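Local coordinates for Esterase/lipase (Lactobacillus rhamnosus, PDB 4N5H), which probably hydrolyses carboxylic esters, and may also transfer acyl groups, as an esterase of the alpha/beta hydrolase fold, at residues T264-L276 / W287-T300. The protein carries 1 engineered substitution. Numbering follows the deposited sequence.
Sequences TTKLWPASAGPHL and WPESIETNLEMLRT. With IPA (isopropyl alcohol), chain B; IPA (isopropyl alcohol), chain D.
K266 reaches up from strand 264-268 to two glutamates one turn apart on helix 288-300, forming salt bridges from NZ to E292 OE2 and to E296 OE1, both 2.8 Å. E292 receives the ammonium on its anti lone pair, whereas E296 is met from above its carboxylate plane. With CG turned opposite the backbone N (chi1 179°) and a bend at chi2, the lysine chain carries NZ between the two acids; NZ also bonds O2 of an isopropyl alcohol, probably from the crystallisation liquor.

Two more hydrogen bonds use ring nitrogens. W268 NE1 donates, nearly in the indole plane, to T293 OG1 at 2.9 Å, and that hydroxyl in turn donates to E289 O one turn back. H275 NE2 donates to E289 OE2 at 2.8 Å, almost straight (169°) and in the imidazole plane, but from above the carboxylate. The same oxygen takes a water shared with A272 O and a salt bridge from R133 of the second subunit, which probably offsets the charge of this buried carboxylate.

Ring contacts fill in around these bonds. E289 CB makes an off-centre CH-pi contact with the six-membered ring of W268, and L276 CD2 touches that CB at 3.9 Å. W287 brings its CZ3 edge to H275 O, while its NE1 bonds T39 O of the second subunit. Losing the indole at W268 to an alanine is likely to leave T293 OG1 without its N-H donor and to open a gap beside E289 and L276.

Towards T264 and T300 a water joins the two hydroxyls. Strand and helix run antiparallel, their axes 10.0 Å apart, as the last strand of the alpha/beta hydrolase sheet and its covering C-terminal helix; strand 235-240 pairs alongside, and helices 86-94 and 280-283 flank helix 288-311.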
ATOM      1  N   THR A 264     -22.080  35.176  -3.005  1.00 16.23           N
ATOM      2  CA  THR A 264     -20.896  35.629  -2.289  1.00 15.78           C
ATOM      3  C   THR A 264     -19.670  35.045  -2.964  1.00 17.24           C
ATOM      4  O   THR A 264     -19.768  34.183  -3.868  1.00 15.86           O
ATOM      5  CB  THR A 264     -20.948  35.180  -0.833  1.00 17.11           C
ATOM      6  OG1 THR A 264     -21.050  33.696  -0.736  1.00 16.69           O
ATOM      7  CG2 THR A 264     -22.146  35.777  -0.085  1.00 18.35           C
ATOM      8  N   THR A 265     -18.494  35.531  -2.583  1.00 16.64           N
ATOM      9  CA  THR A 265     -17.263  35.117  -3.190  1.00 15.91           C
ATOM     10  C   THR A 265     -16.241  34.795  -2.153  1.00 17.20           C
ATOM     11  O   THR A 265     -16.263  35.323  -1.049  1.00 17.44           O
ATOM     12  CB  THR A 265     -16.665  36.149  -4.137  1.00 18.77           C
ATOM     13  OG1 THR A 265     -16.305  37.331  -3.344  1.00 18.10           O
ATOM     14  CG2 THR A 265     -17.611  36.545  -5.242  1.00 17.89           C
ATOM     15  N   LYS A 266     -15.297  33.957  -2.553  1.00 16.68           N
ATOM     16  CA  LYS A 266     -14.041  33.710  -1.802  1.00 17.04           C
ATOM     17  C   LYS A 266     -12.969  33.622  -2.857  1.00 17.32           C
ATOM     18  O   LYS A 266     -12.604  32.545  -3.294  1.00 15.61           O
ATOM     19  CB  LYS A 266     -14.089  32.475  -0.909  1.00 18.50           C
ATOM     20  CG  LYS A 266     -12.794  32.186  -0.143  1.00 23.26           C
ATOM     21  CD  LYS A 266     -12.708  32.840   1.135  1.00 26.86           C
ATOM     22  CE  LYS A 266     -11.555  32.315   2.002  1.00 23.51           C
ATOM     23  NZ  LYS A 266     -11.521  33.407   3.007  1.00 21.11           N
ATOM     24  N   LEU A 267     -12.487  34.773  -3.316  1.00 15.89           N
ATOM     25  CA  LEU A 267     -11.509  34.852  -4.424  1.00 16.33           C
ATOM     26  C   LEU A 267     -10.208  35.326  -3.848  1.00 18.32           C
ATOM     27  O   LEU A 267     -10.131  36.454  -3.301  1.00 20.77           O
ATOM     28  CB  LEU A 267     -12.010  35.851  -5.463  1.00 18.36           C
ATOM     29  CG  LEU A 267     -13.220  35.348  -6.254  1.00 19.21           C
ATOM     30  CD1 LEU A 267     -13.914  36.518  -6.932  1.00 20.33           C
ATOM     31  CD2 LEU A 267     -12.828  34.289  -7.261  1.00 21.47           C
ATOM     32  N   TRP A 268      -9.194  34.502  -3.926  1.00 14.86           N
ATOM     33  CA  TRP A 268      -7.940  34.815  -3.330  1.00 14.70           C
ATOM     34  C   TRP A 268      -7.168  35.820  -4.227  1.00 12.87           C
ATOM     35  O   TRP A 268      -7.005  35.597  -5.452  1.00 17.06           O
ATOM     36  CB  TRP A 268      -7.164  33.489  -3.129  1.00 15.30           C
ATOM     37  CG  TRP A 268      -7.740  32.635  -2.039  1.00 14.55           C
ATOM     38  CD1 TRP A 268      -8.795  31.737  -2.122  1.00 14.14           C
ATOM     39  CD2 TRP A 268      -7.319  32.636  -0.655  1.00 14.10           C
ATOM     40  NE1 TRP A 268      -8.992  31.164  -0.908  1.00 15.07           N
ATOM     41  CE2 TRP A 268      -8.114  31.677   0.004  1.00 14.69           C
ATOM     42  CE3 TRP A 268      -6.317  33.315   0.060  1.00 15.19           C
ATOM     43  CZ2 TRP A 268      -7.990  31.411   1.345  1.00 13.99           C
ATOM     44  CZ3 TRP A 268      -6.194  33.045   1.418  1.00 14.90           C
ATOM     45  CH2 TRP A 268      -6.991  32.102   2.030  1.00 16.08           C
ATOM     46  N   PRO A 269      -6.533  36.814  -3.597  1.00 16.29           N
ATOM     47  CA  PRO A 269      -5.674  37.723  -4.384  1.00 15.66           C
ATOM     48  C   PRO A 269      -4.343  37.107  -4.779  1.00 16.62           C
ATOM     49  O   PRO A 269      -3.808  36.211  -4.095  1.00 15.66           O
ATOM     50  CB  PRO A 269      -5.464  38.885  -3.409  1.00 16.15           C
ATOM     51  CG  PRO A 269      -5.497  38.289  -2.095  1.00 17.73           C
ATOM     52  CD  PRO A 269      -6.519  37.134  -2.147  1.00 17.26           C
ATOM     53  N   ALA A 270      -3.727  37.643  -5.803  1.00 16.64           N
ATOM     54  CA  ALA A 270      -2.426  37.167  -6.245  1.00 18.19           C
ATOM     55  C   ALA A 270      -1.379  37.224  -5.155  1.00 15.44           C
ATOM     56  O   ALA A 270      -0.520  36.366  -5.075  1.00 16.51           O
ATOM     57  CB  ALA A 270      -1.947  37.902  -7.495  1.00 20.52           C
ATOM     58  N   SER A 271      -1.511  38.210  -4.286  1.00 17.29           N
ATOM     59  CA  SER A 271      -0.599  38.393  -3.161  1.00 17.31           C
ATOM     60  C   SER A 271      -0.625  37.247  -2.177  1.00 16.61           C
ATOM     61  O   SER A 271       0.352  37.053  -1.415  1.00 16.72           O
ATOM     62  CB  SER A 271      -0.931  39.740  -2.457  1.00 18.94           C
ATOM     63  OG  SER A 271      -2.218  39.738  -1.915  1.00 18.90           O
ATOM     64  N   ALA A 272      -1.718  36.467  -2.146  1.00 16.06           N
ATOM     65  CA  ALA A 272      -1.796  35.288  -1.277  1.00 13.95           C
ATOM     66  C   ALA A 272      -1.011  34.074  -1.808  1.00 13.27           C
ATOM     67  O   ALA A 272      -0.844  33.037  -1.122  1.00 15.83           O
ATOM     68  CB  ALA A 272      -3.240  34.846  -1.063  1.00 14.80           C
ATOM     69  N   GLY A 273      -0.405  34.193  -2.956  1.00 13.30           N
ATOM     70  CA  GLY A 273       0.651  33.308  -3.326  1.00 12.21           C
ATOM     71  C   GLY A 273       0.421  32.485  -4.624  1.00 13.71           C
ATOM     72  O   GLY A 273      -0.701  32.199  -5.010  1.00 12.87           O
ATOM     73  N   PRO A 274       1.503  32.001  -5.219  1.00 13.35           N
ATOM     74  CA  PRO A 274       1.432  31.284  -6.431  1.00 13.13           C
ATOM     75  C   PRO A 274       0.907  29.844  -6.290  1.00 12.87           C
ATOM     76  O   PRO A 274       0.583  29.169  -7.295  1.00 15.00           O
ATOM     77  CB  PRO A 274       2.886  31.272  -6.862  1.00 14.18           C
ATOM     78  CG  PRO A 274       3.659  31.244  -5.626  1.00 13.72           C
ATOM     79  CD  PRO A 274       2.902  32.174  -4.758  1.00 14.34           C
ATOM     80  N   HIS A 275       0.946  29.336  -5.045  1.00 11.50           N
ATOM     81  CA  HIS A 275       0.456  28.005  -4.799  1.00 12.03           C
ATOM     82  C   HIS A 275      -1.066  27.892  -4.884  1.00 12.57           C
ATOM     83  O   HIS A 275      -1.593  26.766  -5.012  1.00 11.26           O
ATOM     84  CB  HIS A 275       0.957  27.520  -3.423  1.00 11.66           C
ATOM     85  CG  HIS A 275       0.606  28.431  -2.305  1.00 11.24           C
ATOM     86  ND1 HIS A 275       1.137  29.712  -2.183  1.00 12.24           N
ATOM     87  CD2 HIS A 275      -0.231  28.283  -1.256  1.00 12.55           C
ATOM     88  CE1 HIS A 275       0.683  30.269  -1.084  1.00 12.77           C
ATOM     89  NE2 HIS A 275      -0.140  29.421  -0.500  1.00 12.59           N
ATOM     90  N   LEU A 276      -1.783  29.031  -4.840  1.00 12.03           N
ATOM     91  CA  LEU A 276      -3.272  29.017  -4.833  1.00 13.29           C
ATOM     92  C   LEU A 276      -3.717  28.965  -6.282  1.00 14.23           C
ATOM     93  O   LEU A 276      -4.365  29.868  -6.842  1.00 14.29           O
ATOM     94  CB  LEU A 276      -3.748  30.259  -4.112  1.00 13.41           C
ATOM     95  CG  LEU A 276      -3.297  30.307  -2.686  1.00 14.02           C
ATOM     96  CD1 LEU A 276      -3.964  31.494  -2.051  1.00 15.81           C
ATOM     97  CD2 LEU A 276      -3.570  29.036  -1.898  1.00 14.38           C
ATOM     98  N   TRP A 287      -4.042  21.975   3.116  1.00 11.51           N
ATOM     99  CA  TRP A 287      -3.357  23.227   3.261  1.00 11.71           C
ATOM    100  C   TRP A 287      -4.251  24.182   4.106  1.00 11.80           C
ATOM    101  O   TRP A 287      -5.466  24.253   3.911  1.00 11.73           O
ATOM    102  CB  TRP A 287      -3.149  23.887   1.963  1.00 11.19           C
ATOM    103  CG  TRP A 287      -2.282  23.176   0.987  1.00 11.73           C
ATOM    104  CD1 TRP A 287      -1.532  22.095   1.182  1.00 12.49           C
ATOM    105  CD2 TRP A 287      -2.005  23.655  -0.336  1.00 11.85           C
ATOM    106  NE1 TRP A 287      -0.808  21.824   0.045  1.00 12.70           N
ATOM    107  CE2 TRP A 287      -1.092  22.755  -0.913  1.00 11.71           C
ATOM    108  CE3 TRP A 287      -2.466  24.767  -1.088  1.00 13.00           C
ATOM    109  CZ2 TRP A 287      -0.666  22.856  -2.252  1.00 11.14           C
ATOM    110  CZ3 TRP A 287      -2.003  24.912  -2.420  1.00 11.90           C
ATOM    111  CH2 TRP A 287      -1.099  23.976  -2.975  1.00 11.77           C
ATOM    112  N   PRO A 288      -3.630  25.081   4.914  1.00 13.04           N
ATOM    113  CA  PRO A 288      -4.413  26.103   5.669  1.00 13.12           C
ATOM    114  C   PRO A 288      -5.380  26.939   4.835  1.00 13.43           C
ATOM    115  O   PRO A 288      -6.529  27.134   5.225  1.00 12.23           O
ATOM    116  CB  PRO A 288      -3.298  26.999   6.258  1.00 14.79           C
ATOM    117  CG  PRO A 288      -2.108  26.101   6.367  1.00 16.92           C
ATOM    118  CD  PRO A 288      -2.208  25.043   5.325  1.00 14.98           C
ATOM    119  N   GLU A 289      -5.000  27.361   3.643  1.00 13.32           N
ATOM    120  CA  GLU A 289      -5.937  28.131   2.804  1.00 11.66           C
ATOM    121  C   GLU A 289      -7.104  27.328   2.277  1.00 11.44           C
ATOM    122  O   GLU A 289      -8.201  27.823   2.050  1.00 13.94           O
ATOM    123  CB  GLU A 289      -5.219  28.765   1.628  1.00 11.89           C
ATOM    124  CG  GLU A 289      -4.096  29.792   1.924  1.00 12.23           C
ATOM    125  CD  GLU A 289      -2.732  29.159   2.019  1.00 11.66           C
ATOM    126  OE1 GLU A 289      -2.583  27.940   2.322  1.00 12.90           O
ATOM    127  OE2 GLU A 289      -1.791  29.931   1.751  1.00 12.54           O
ATOM    128  N   SER A 290      -6.880  26.037   2.100  1.00 12.17           N
ATOM    129  CA  SER A 290      -7.896  25.119   1.667  1.00 11.27           C
ATOM    130  C   SER A 290      -8.897  24.885   2.799  1.00 11.67           C
ATOM    131  O   SER A 290     -10.119  24.951   2.598  1.00 10.88           O
ATOM    132  CB  SER A 290      -7.279  23.808   1.233  1.00 12.10           C
ATOM    133  OG  SER A 290      -6.388  23.993   0.128  1.00 10.57           O
ATOM    134  N   ILE A 291      -8.386  24.613   3.990  1.00 12.10           N
ATOM    135  CA  ILE A 291      -9.243  24.505   5.156  1.00 12.22           C
ATOM    136  C   ILE A 291     -10.056  25.782   5.341  1.00 11.63           C
ATOM    137  O   ILE A 291     -11.300  25.727   5.535  1.00 12.36           O
ATOM    138  CB  ILE A 291      -8.374  24.215   6.422  1.00 13.78           C
ATOM    139  CG1 ILE A 291      -7.633  22.931   6.409  1.00 18.06           C
ATOM    140  CG2 ILE A 291      -9.228  24.377   7.679  1.00 15.32           C
ATOM    141  CD1 ILE A 291      -8.465  21.727   6.641  1.00 20.61           C
ATOM    142  N   GLU A 292      -9.432  26.980   5.209  1.00 11.76           N
ATOM    143  CA  GLU A 292     -10.166  28.205   5.402  1.00 12.77           C
ATOM    144  C   GLU A 292     -11.268  28.336   4.358  1.00 13.72           C
ATOM    145  O   GLU A 292     -12.401  28.676   4.713  1.00 14.11           O
ATOM    146  CB  GLU A 292      -9.201  29.400   5.319  1.00 14.22           C
ATOM    147  CG  GLU A 292      -9.935  30.726   5.445  1.00 17.62           C
ATOM    148  CD  GLU A 292      -9.004  31.925   5.313  1.00 21.39           C
ATOM    149  OE1 GLU A 292      -7.877  31.872   5.869  1.00 22.93           O
ATOM    150  OE2 GLU A 292      -9.406  32.909   4.701  1.00 18.58           O
ATOM    151  N   THR A 293     -10.935  28.038   3.104  1.00 12.43           N
ATOM    152  CA  THR A 293     -11.894  28.134   1.979  1.00 12.65           C
ATOM    153  C   THR A 293     -13.083  27.161   2.168  1.00 12.68           C
ATOM    154  O   THR A 293     -14.224  27.535   2.025  1.00 14.26           O
ATOM    155  CB  THR A 293     -11.146  27.882   0.680  1.00 13.74           C
ATOM    156  OG1 THR A 293     -10.160  28.905   0.510  1.00 13.87           O
ATOM    157  CG2 THR A 293     -12.077  27.884  -0.470  1.00 14.86           C
ATOM    158  N   ASN A 294     -12.753  25.908   2.460  1.00 11.85           N
ATOM    159  CA  ASN A 294     -13.723  24.885   2.560  1.00 11.77           C
ATOM    160  C   ASN A 294     -14.651  25.066   3.754  1.00 12.48           C
ATOM    161  O   ASN A 294     -15.872  24.832   3.670  1.00 13.64           O
ATOM    162  CB  ASN A 294     -13.055  23.515   2.468  1.00 11.71           C
ATOM    163  CG  ASN A 294     -12.401  23.280   1.085  1.00 11.24           C
ATOM    164  OD1 ASN A 294     -12.838  23.819   0.083  1.00 12.42           O
ATOM    165  ND2 ASN A 294     -11.383  22.424   1.078  1.00 11.69           N
ATOM    166  N   LEU A 295     -14.051  25.442   4.897  1.00 14.01           N
ATOM    167  CA  LEU A 295     -14.900  25.789   6.085  1.00 14.64           C
ATOM    168  C   LEU A 295     -15.726  27.017   5.785  1.00 14.81           C
ATOM    169  O   LEU A 295     -16.919  27.060   6.229  1.00 14.17           O
ATOM    170  CB  LEU A 295     -14.069  26.041   7.290  1.00 15.37           C
ATOM    171  CG  LEU A 295     -13.374  24.830   7.902  1.00 15.08           C
ATOM    172  CD1 LEU A 295     -12.551  25.173   9.127  1.00 16.91           C
ATOM    173  CD2 LEU A 295     -14.382  23.722   8.306  1.00 17.39           C
ATOM    174  N   GLU A 296     -15.201  28.016   5.059  1.00 13.57           N
ATOM    175  CA  GLU A 296     -16.007  29.181   4.765  1.00 15.48           C
ATOM    176  C   GLU A 296     -17.227  28.822   3.921  1.00 14.80           C
ATOM    177  O   GLU A 296     -18.354  29.294   4.128  1.00 13.62           O
ATOM    178  CB  GLU A 296     -15.174  30.262   4.129  1.00 15.59           C
ATOM    179  CG  GLU A 296     -15.950  31.540   3.922  1.00 18.44           C
ATOM    180  CD  GLU A 296     -15.012  32.768   3.750  1.00 25.41           C
ATOM    181  OE1 GLU A 296     -13.887  32.768   4.315  1.00 22.64           O
ATOM    182  OE2 GLU A 296     -15.440  33.693   2.999  1.00 27.75           O
ATOM    183  N   MET A 297     -17.026  27.945   2.962  1.00 12.35           N
ATOM    184  CA  MET A 297     -18.133  27.338   2.194  1.00 12.91           C
ATOM    185  C   MET A 297     -19.156  26.639   3.071  1.00 12.48           C
ATOM    186  O   MET A 297     -20.388  26.877   2.917  1.00 13.33           O
ATOM    187  CB  MET A 297     -17.577  26.438   1.123  1.00 13.60           C
ATOM    188  CG  MET A 297     -18.647  25.745   0.292  1.00 13.26           C
ATOM    189  SD  MET A 297     -18.006  24.517  -0.869  1.00 13.47           S
ATOM    190  CE  MET A 297     -17.513  23.164   0.272  1.00 14.44           C
ATOM    191  N   LEU A 298     -18.697  25.788   3.972  1.00 13.30           N
ATOM    192  CA  LEU A 298     -19.610  24.995   4.817  1.00 12.80           C
ATOM    193  C   LEU A 298     -20.342  25.952   5.776  1.00 14.20           C
ATOM    194  O   LEU A 298     -21.567  25.754   6.031  1.00 13.45           O
ATOM    195  CB  LEU A 298     -18.895  23.901   5.588  1.00 13.37           C
ATOM    196  CG  LEU A 298     -18.364  22.809   4.629  1.00 13.21           C
ATOM    197  CD1 LEU A 298     -17.475  21.898   5.488  1.00 15.90           C
ATOM    198  CD2 LEU A 298     -19.466  22.012   3.936  1.00 13.10           C
ATOM    199  N   ARG A 299     -19.634  26.979   6.228  1.00 14.51           N
ATOM    200  CA  ARG A 299     -20.323  27.961   7.117  1.00 15.41           C
ATOM    201  C   ARG A 299     -21.365  28.808   6.378  1.00 14.44           C
ATOM    202  O   ARG A 299     -22.412  29.143   6.989  1.00 15.73           O
ATOM    203  CB  ARG A 299     -19.352  28.852   7.847  1.00 16.26           C
ATOM    204  CG  ARG A 299     -18.481  28.150   8.871  1.00 17.38           C
ATOM    205  CD  ARG A 299     -19.217  27.296   9.900  1.00 21.73           C
ATOM    206  NE  ARG A 299     -19.580  25.873   9.561  1.00 21.66           N
ATOM    207  CZ  ARG A 299     -18.754  24.846   9.660  1.00 25.32           C
ATOM    208  NH1 ARG A 299     -17.468  25.090  10.037  1.00 25.69           N
ATOM    209  NH2 ARG A 299     -19.133  23.593   9.403  1.00 24.31           N
ATOM    210  N   THR A 300     -21.139  29.151   5.111  1.00 12.87           N
ATOM    211  CA  THR A 300     -22.101  29.856   4.325  1.00 13.15           C
ATOM    212  C   THR A 300     -23.328  28.965   4.183  1.00 14.55           C
ATOM    213  O   THR A 300     -24.509  29.435   4.325  1.00 14.80           O
ATOM    214  CB  THR A 300     -21.498  30.209   2.979  1.00 13.02           C
ATOM    215  OG1 THR A 300     -20.354  31.026   3.205  1.00 14.21           O
ATOM    216  CG2 THR A 300     -22.491  30.939   2.041  1.00 15.34           C
TER
HETATM  217  C1  IPA B 401      -8.440  36.488   2.110  1.00 37.65           C
HETATM  218  C2  IPA B 401      -9.544  36.073   1.091  1.00 40.95           C
HETATM  219  C3  IPA B 401      -9.212  34.895   0.308  1.00 37.94           C
HETATM  220  O2  IPA B 401     -10.738  35.569   1.634  1.00 32.31           O
HETATM  221  C1  IPA D 403      -4.690  32.935   5.049  1.00 52.71           C
HETATM  222  C2  IPA D 403      -4.292  31.558   5.591  1.00 51.72           C
HETATM  223  C3  IPA D 403      -4.003  31.630   7.088  1.00 46.73           C
HETATM  224  O2  IPA D 403      -5.347  30.615   5.318  1.00 41.84           O
HETATM  225  O   HOH W   1     -19.782  33.237   1.612  1.00 16.02           O
HETATM  226  O   HOH W   2     -17.333  34.056   1.287  1.00 25.10           O
HETATM  227  O   HOH W   3     -13.880  35.798   2.602  1.00 32.44           O
HETATM  228  O   HOH W   4      -1.917  32.661   1.397  1.00 17.56           O